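Local coordinates for protein 2'-5' RNA Ligase (Thermus thermophilus, PDB 1IUH) that is a LigT-like member of the 2H phosphoesterase superfamily, with an alpha/beta fold made of two related lobes, at residues Y56-F70 with Y171-H183. Numbering follows the deposited sequence.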
loop_
_atom_site.group_PDB
_atom_site.type_symbol
_atom_site.label_atom_id
_atom_site.label_comp_id
_atom_site.label_asym_id
_atom_site.label_seq_id
_atom_site.Cartn_x
_atom_site.Cartn_y
_atom_site.Cartn_z
ATOM N N TYR A 56 -2.442 17.543 0.924
ATOM C CA TYR A 56 -1.853 16.231 0.687
ATOM C C TYR A 56 -0.810 16.256 -0.479
ATOM O O TYR A 56 0.214 15.557 -0.447
ATOM C CB TYR A 56 -2.973 15.227 0.452
ATOM C CG TYR A 56 -3.834 15.132 1.712
ATOM C CD1 TYR A 56 -5.233 15.315 1.658
ATOM C CD2 TYR A 56 -3.239 14.879 2.947
ATOM C CE1 TYR A 56 -5.997 15.249 2.778
ATOM C CE2 TYR A 56 -3.977 14.806 4.073
ATOM C CZ TYR A 56 -5.365 14.988 4.014
ATOM O OH TYR A 56 -6.122 14.885 5.175
ATOM N N LEU A 57 -1.057 17.087 -1.485
ATOM C CA LEU A 57 -0.134 17.249 -2.614
ATOM C C LEU A 57 1.156 17.869 -2.145
ATOM O O LEU A 57 2.256 17.377 -2.482
ATOM C CB LEU A 57 -0.762 18.119 -3.735
ATOM C CG LEU A 57 -1.892 17.387 -4.508
ATOM C CD1 LEU A 57 -2.637 18.331 -5.469
ATOM C CD2 LEU A 57 -1.318 16.183 -5.307
ATOM N N ALA A 58 1.050 18.916 -1.338
ATOM C CA ALA A 58 2.248 19.596 -0.877
ATOM C C ALA A 58 3.083 18.675 0.055
ATOM O O ALA A 58 4.341 18.601 0.009
ATOM C CB ALA A 58 1.839 20.893 -0.195
ATOM N N LEU A 59 2.354 17.949 0.888
ATOM C CA LEU A 59 2.975 17.023 1.764
ATOM C C LEU A 59 3.770 16.018 0.933
ATOM O O LEU A 59 4.920 15.688 1.265
ATOM C CB LEU A 59 1.935 16.338 2.590
ATOM C CG LEU A 59 2.504 15.331 3.597
ATOM C CD1 LEU A 59 3.720 15.909 4.321
ATOM C CD2 LEU A 59 1.426 14.995 4.597
ATOM N N GLY A 60 3.203 15.576 -0.175
ATOM C CA GLY A 60 3.920 14.603 -1.004
ATOM C C GLY A 60 5.203 15.213 -1.583
ATOM O O GLY A 60 6.302 14.607 -1.514
ATOM N N HIS A 61 5.079 16.430 -2.150
ATOM C CA HIS A 61 6.260 17.060 -2.723
ATOM C C HIS A 61 7.307 17.274 -1.639
ATOM O O HIS A 61 8.487 17.049 -1.867
ATOM C CB HIS A 61 5.924 18.400 -3.416
ATOM C CG HIS A 61 4.913 18.295 -4.517
ATOM N ND1 HIS A 61 5.170 17.657 -5.721
ATOM C CD2 HIS A 61 3.649 18.772 -4.606
ATOM C CE1 HIS A 61 4.109 17.757 -6.504
ATOM N NE2 HIS A 61 3.174 18.426 -5.847
ATOM N N ARG A 62 6.889 17.705 -0.460
ATOM C CA ARG A 62 7.871 17.917 0.628
ATOM C C ARG A 62 8.646 16.631 0.986
ATOM O O ARG A 62 9.876 16.593 0.983
ATOM C CB ARG A 62 7.179 18.431 1.881
ATOM C CG ARG A 62 7.409 19.854 2.100
ATOM C CD ARG A 62 6.491 20.374 3.194
ATOM N NE ARG A 62 7.060 20.148 4.512
ATOM C CZ ARG A 62 6.350 19.880 5.606
ATOM N NH1 ARG A 62 5.012 19.792 5.535
ATOM N NH2 ARG A 62 6.986 19.710 6.774
ATOM N N LEU A 63 7.906 15.577 1.301
ATOM C CA LEU A 63 8.550 14.354 1.649
ATOM C C LEU A 63 9.415 13.879 0.524
ATOM O O LEU A 63 10.547 13.456 0.783
ATOM C CB LEU A 63 7.528 13.295 1.999
ATOM C CG LEU A 63 7.024 13.532 3.380
ATOM C CD1 LEU A 63 6.411 12.239 3.807
ATOM C CD2 LEU A 63 8.140 13.884 4.298
ATOM N N ALA A 64 8.901 13.943 -0.716
ATOM C CA ALA A 64 9.692 13.484 -1.896
ATOM C C ALA A 64 11.055 14.128 -2.011
ATOM O O ALA A 64 11.995 13.449 -2.370
ATOM C CB ALA A 64 8.923 13.699 -3.248
ATOM N N ARG A 65 11.161 15.428 -1.746
ATOM C CA ARG A 65 12.461 16.103 -1.863
ATOM C C ARG A 65 13.419 15.853 -0.691
ATOM O O ARG A 65 14.616 16.080 -0.812
ATOM C CB ARG A 65 12.307 17.628 -2.130
ATOM C CG ARG A 65 11.546 18.394 -1.094
ATOM C CD ARG A 65 11.356 19.866 -1.524
ATOM N NE ARG A 65 12.181 20.800 -0.734
ATOM C CZ ARG A 65 12.059 20.995 0.592
ATOM N NH1 ARG A 65 11.139 20.318 1.322
ATOM N NH2 ARG A 65 12.856 21.880 1.200
ATOM N N LEU A 66 12.912 15.330 0.415
ATOM C CA LEU A 66 13.753 15.060 1.557
ATOM C C LEU A 66 14.343 13.630 1.597
ATOM O O LEU A 66 15.376 13.377 2.248
ATOM C CB LEU A 66 12.927 15.285 2.824
ATOM C CG LEU A 66 12.375 16.697 3.053
ATOM C CD1 LEU A 66 11.376 16.704 4.190
ATOM C CD2 LEU A 66 13.526 17.610 3.370
ATOM N N GLU A 67 13.700 12.678 0.927
ATOM C CA GLU A 67 14.182 11.287 0.991
ATOM C C GLU A 67 14.662 10.761 -0.336
ATOM O O GLU A 67 14.096 11.077 -1.378
ATOM C CB GLU A 67 13.087 10.377 1.523
ATOM C CG GLU A 67 12.647 10.776 2.905
ATOM C CD GLU A 67 13.520 10.157 3.942
ATOM O OE1 GLU A 67 13.503 8.920 4.076
ATOM O OE2 GLU A 67 14.237 10.883 4.624
ATOM N N ALA A 68 15.746 9.995 -0.273
ATOM C CA ALA A 68 16.351 9.376 -1.450
ATOM C C ALA A 68 15.716 8.006 -1.876
ATOM O O ALA A 68 15.064 7.349 -1.113
ATOM C CB ALA A 68 17.833 9.177 -1.176
ATOM N N PRO A 69 15.886 7.619 -3.149
ATOM C CA PRO A 69 15.372 6.344 -3.660
ATOM C C PRO A 69 16.053 5.325 -2.755
ATOM O O PRO A 69 17.160 5.525 -2.347
ATOM C CB PRO A 69 15.936 6.309 -5.073
ATOM C CG PRO A 69 15.806 7.788 -5.473
ATOM C CD PRO A 69 16.331 8.488 -4.261
ATOM N N PHE A 70 15.386 4.244 -2.405
ATOM C CA PHE A 70 15.995 3.254 -1.515
ATOM C C PHE A 70 15.631 1.846 -2.036
ATOM O O PHE A 70 14.661 1.722 -2.775
ATOM C CB PHE A 70 15.452 3.469 -0.104
ATOM C CG PHE A 70 13.944 3.393 -0.008
ATOM C CD1 PHE A 70 13.313 2.166 0.114
ATOM C CD2 PHE A 70 13.146 4.590 -0.016
ATOM C CE1 PHE A 70 11.884 2.091 0.247
ATOM C CE2 PHE A 70 11.717 4.538 0.117
ATOM C CZ PHE A 70 11.086 3.253 0.256
ATOM N N TYR A 171 -8.958 2.905 -8.974
ATOM C CA TYR A 171 -7.913 3.849 -8.548
ATOM C C TYR A 171 -7.609 4.972 -9.582
ATOM O O TYR A 171 -7.563 4.730 -10.778
ATOM C CB TYR A 171 -6.581 3.088 -8.250
ATOM C CG TYR A 171 -6.561 2.161 -7.017
ATOM C CD1 TYR A 171 -7.598 2.203 -6.071
ATOM C CD2 TYR A 171 -5.560 1.170 -6.845
ATOM C CE1 TYR A 171 -7.685 1.318 -5.021
ATOM C CE2 TYR A 171 -5.642 0.220 -5.742
ATOM C CZ TYR A 171 -6.731 0.309 -4.851
ATOM O OH TYR A 171 -6.989 -0.645 -3.865
ATOM N N THR A 172 -7.430 6.203 -9.114
ATOM C CA THR A 172 -7.007 7.300 -9.968
ATOM C C THR A 172 -5.844 7.964 -9.242
ATOM O O THR A 172 -5.988 8.408 -8.106
ATOM C CB THR A 172 -8.050 8.386 -10.166
ATOM O OG1 THR A 172 -9.230 7.849 -10.789
ATOM C CG2 THR A 172 -7.467 9.464 -11.044
ATOM N N VAL A 173 -4.687 8.007 -9.909
ATOM C CA VAL A 173 -3.478 8.614 -9.360
ATOM C C VAL A 173 -3.559 10.136 -9.483
ATOM O O VAL A 173 -3.484 10.630 -10.595
ATOM C CB VAL A 173 -2.214 8.142 -10.155
ATOM C CG1 VAL A 173 -0.941 8.967 -9.688
ATOM C CG2 VAL A 173 -2.048 6.654 -10.024
ATOM N N LEU A 174 -3.704 10.886 -8.386
ATOM C CA LEU A 174 -3.783 12.323 -8.490
ATOM C C LEU A 174 -2.437 12.827 -8.725
ATOM O O LEU A 174 -2.280 13.799 -9.375
ATOM C CB LEU A 174 -4.310 12.956 -7.235
ATOM C CG LEU A 174 -5.653 12.329 -6.876
ATOM C CD1 LEU A 174 -6.296 13.117 -5.740
ATOM C CD2 LEU A 174 -6.558 12.318 -8.125
ATOM N N GLU A 175 -1.436 12.185 -8.154
ATOM C CA GLU A 175 -0.081 12.610 -8.396
ATOM C C GLU A 175 0.987 11.632 -8.007
ATOM O O GLU A 175 0.796 10.880 -7.086
ATOM C CB GLU A 175 0.235 13.958 -7.751
ATOM C CG GLU A 175 0.555 14.896 -8.932
ATOM C CD GLU A 175 1.601 15.886 -8.628
ATOM O OE1 GLU A 175 1.295 16.821 -7.862
ATOM O OE2 GLU A 175 2.720 15.741 -9.139
ATOM N N LYS A 176 2.084 11.645 -8.766
ATOM C CA LYS A 176 3.246 10.824 -8.534
ATOM C C LYS A 176 4.338 11.767 -8.009
ATOM O O LYS A 176 4.366 12.939 -8.352
ATOM C CB LYS A 176 3.688 10.173 -9.834
ATOM C CG LYS A 176 2.759 9.117 -10.320
ATOM C CD LYS A 176 3.213 8.605 -11.667
ATOM C CE LYS A 176 2.905 7.064 -11.823
ATOM N NZ LYS A 176 2.212 6.643 -13.122
ATOM N N PHE A 177 5.214 11.268 -7.146
ATOM C CA PHE A 177 6.286 12.084 -6.551
ATOM C C PHE A 177 7.608 11.319 -6.688
ATOM O O PHE A 177 7.675 10.102 -6.484
ATOM C CB PHE A 177 5.987 12.364 -5.053
ATOM C CG PHE A 177 4.595 12.930 -4.773
ATOM C CD1 PHE A 177 3.543 12.089 -4.388
ATOM C CD2 PHE A 177 4.365 14.302 -4.815
ATOM C CE1 PHE A 177 2.312 12.591 -4.042
ATOM C CE2 PHE A 177 3.133 14.832 -4.466
ATOM C CZ PHE A 177 2.101 13.982 -4.076
ATOM N N SER A 178 8.671 12.010 -7.049
ATOM C CA SER A 178 9.923 11.303 -7.208
ATOM C C SER A 178 10.880 11.468 -6.037
ATOM O O SER A 178 11.130 12.564 -5.603
ATOM C CB SER A 178 10.580 11.743 -8.530
ATOM O OG SER A 178 9.692 11.442 -9.601
ATOM N N LEU A 179 11.394 10.373 -5.501
ATOM C CA LEU A 179 12.305 10.525 -4.413
ATOM C C LEU A 179 13.538 11.233 -5.012
ATOM O O LEU A 179 14.118 10.794 -5.975
ATOM C CB LEU A 179 12.625 9.161 -3.789
ATOM C CG LEU A 179 11.399 8.488 -3.124
ATOM C CD1 LEU A 179 11.718 7.073 -2.650
ATOM C CD2 LEU A 179 10.896 9.376 -1.932
ATOM N N ARG A 180 13.910 12.357 -4.424
ATOM C CA ARG A 180 15.025 13.139 -4.913
ATOM C C ARG A 180 15.882 13.630 -3.725
ATOM O O ARG A 180 16.803 14.387 -3.910
ATOM C CB ARG A 180 14.431 14.325 -5.705
ATOM C CG ARG A 180 15.337 14.997 -6.699
ATOM C CD ARG A 180 14.976 14.859 -8.248
ATOM N NE ARG A 180 15.834 15.752 -9.088
ATOM C CZ ARG A 180 17.185 15.787 -9.050
ATOM N NH1 ARG A 180 17.871 14.978 -8.230
ATOM N NH2 ARG A 180 17.874 16.643 -9.811
ATOM N N GLY A 181 15.541 13.202 -2.506
ATOM C CA GLY A 181 16.267 13.617 -1.313
ATOM C C GLY A 181 17.741 13.264 -1.261
ATOM O O GLY A 181 18.153 12.298 -1.927
ATOM N N GLU A 182 18.535 14.056 -0.511
ATOM C CA GLU A 182 19.988 13.819 -0.369
ATOM C C GLU A 182 20.185 12.754 0.676
ATOM O O GLU A 182 21.058 11.928 0.542
ATOM C CB GLU A 182 20.757 15.051 0.136
ATOM C CG GLU A 182 20.869 16.212 -0.826
ATOM C CD GLU A 182 21.507 15.831 -2.177
ATOM O OE1 GLU A 182 22.410 14.957 -2.212
ATOM O OE2 GLU A 182 21.101 16.448 -3.189
ATOM N N HIS A 183 19.372 12.798 1.723
ATOM C CA HIS A 183 19.467 11.835 2.789
ATOM C C HIS A 183 19.514 10.415 2.212
ATOM O O HIS A 183 20.529 9.707 2.418
ATOM C CB HIS A 183 18.284 12.019 3.755
ATOM C CG HIS A 183 18.291 11.056 4.897
ATOM N ND1 HIS A 183 17.665 9.828 4.833
ATOM C CD2 HIS A 183 18.986 11.065 6.058
ATOM C CE1 HIS A 183 17.987 9.119 5.897
ATOM N NE2 HIS A 183 18.790 9.845 6.653
HETATM O O HOH W 1 17.218 15.027 2.385
#
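F177 lies against G60 and H61 where helix 53-66 packs on the last strand, 169-178, of the curled antiparallel sheet in this LigT-like fold, a worked example of a ring fitted to a helix through a glycine. The axes of helix 56-66 and strand 175-178 approach to 7.6 Å and lie 20° from parallel. Followed outward, the F177 side chain starts with CB against A64 CB at 3.7 Å. With chi1 at -52°, CG stands anti to the carbonyl carbon, and the ring lies flat against the G60 backbone: CG and CD2 lie by G60 C, CE1 and CZ by G60 CA, and CZ also comes near L57 CD2. G60 CA sits over the face in a CH-pi contact, 3.7 Å from the ring centroid; because G60 has no side chain, its CA can rest directly on the ring. The edge of F177 points at the face of H61, with CE2 over the ring centre, a T-shaped pair with planes at 79°. The H61 ring turns its own edge to E175, with NE2 3.2 Å from OE1, while E175 CB touches L57 CD2. F157 of strand 150-164 meets the F177 ring as well.

Past the strand, the tail closes over the helix end. L179 CD1 touches both A68 O and F70 CE2, and its CB touches P69 CD. E67, the first residue to leave helical geometry, salt-bridges R100 of helix 96-113. R180 N donates to A64 O in a nearly straight bond, whereas G181 N reaches E67 O at 2.8 Å from above the carbonyl plane.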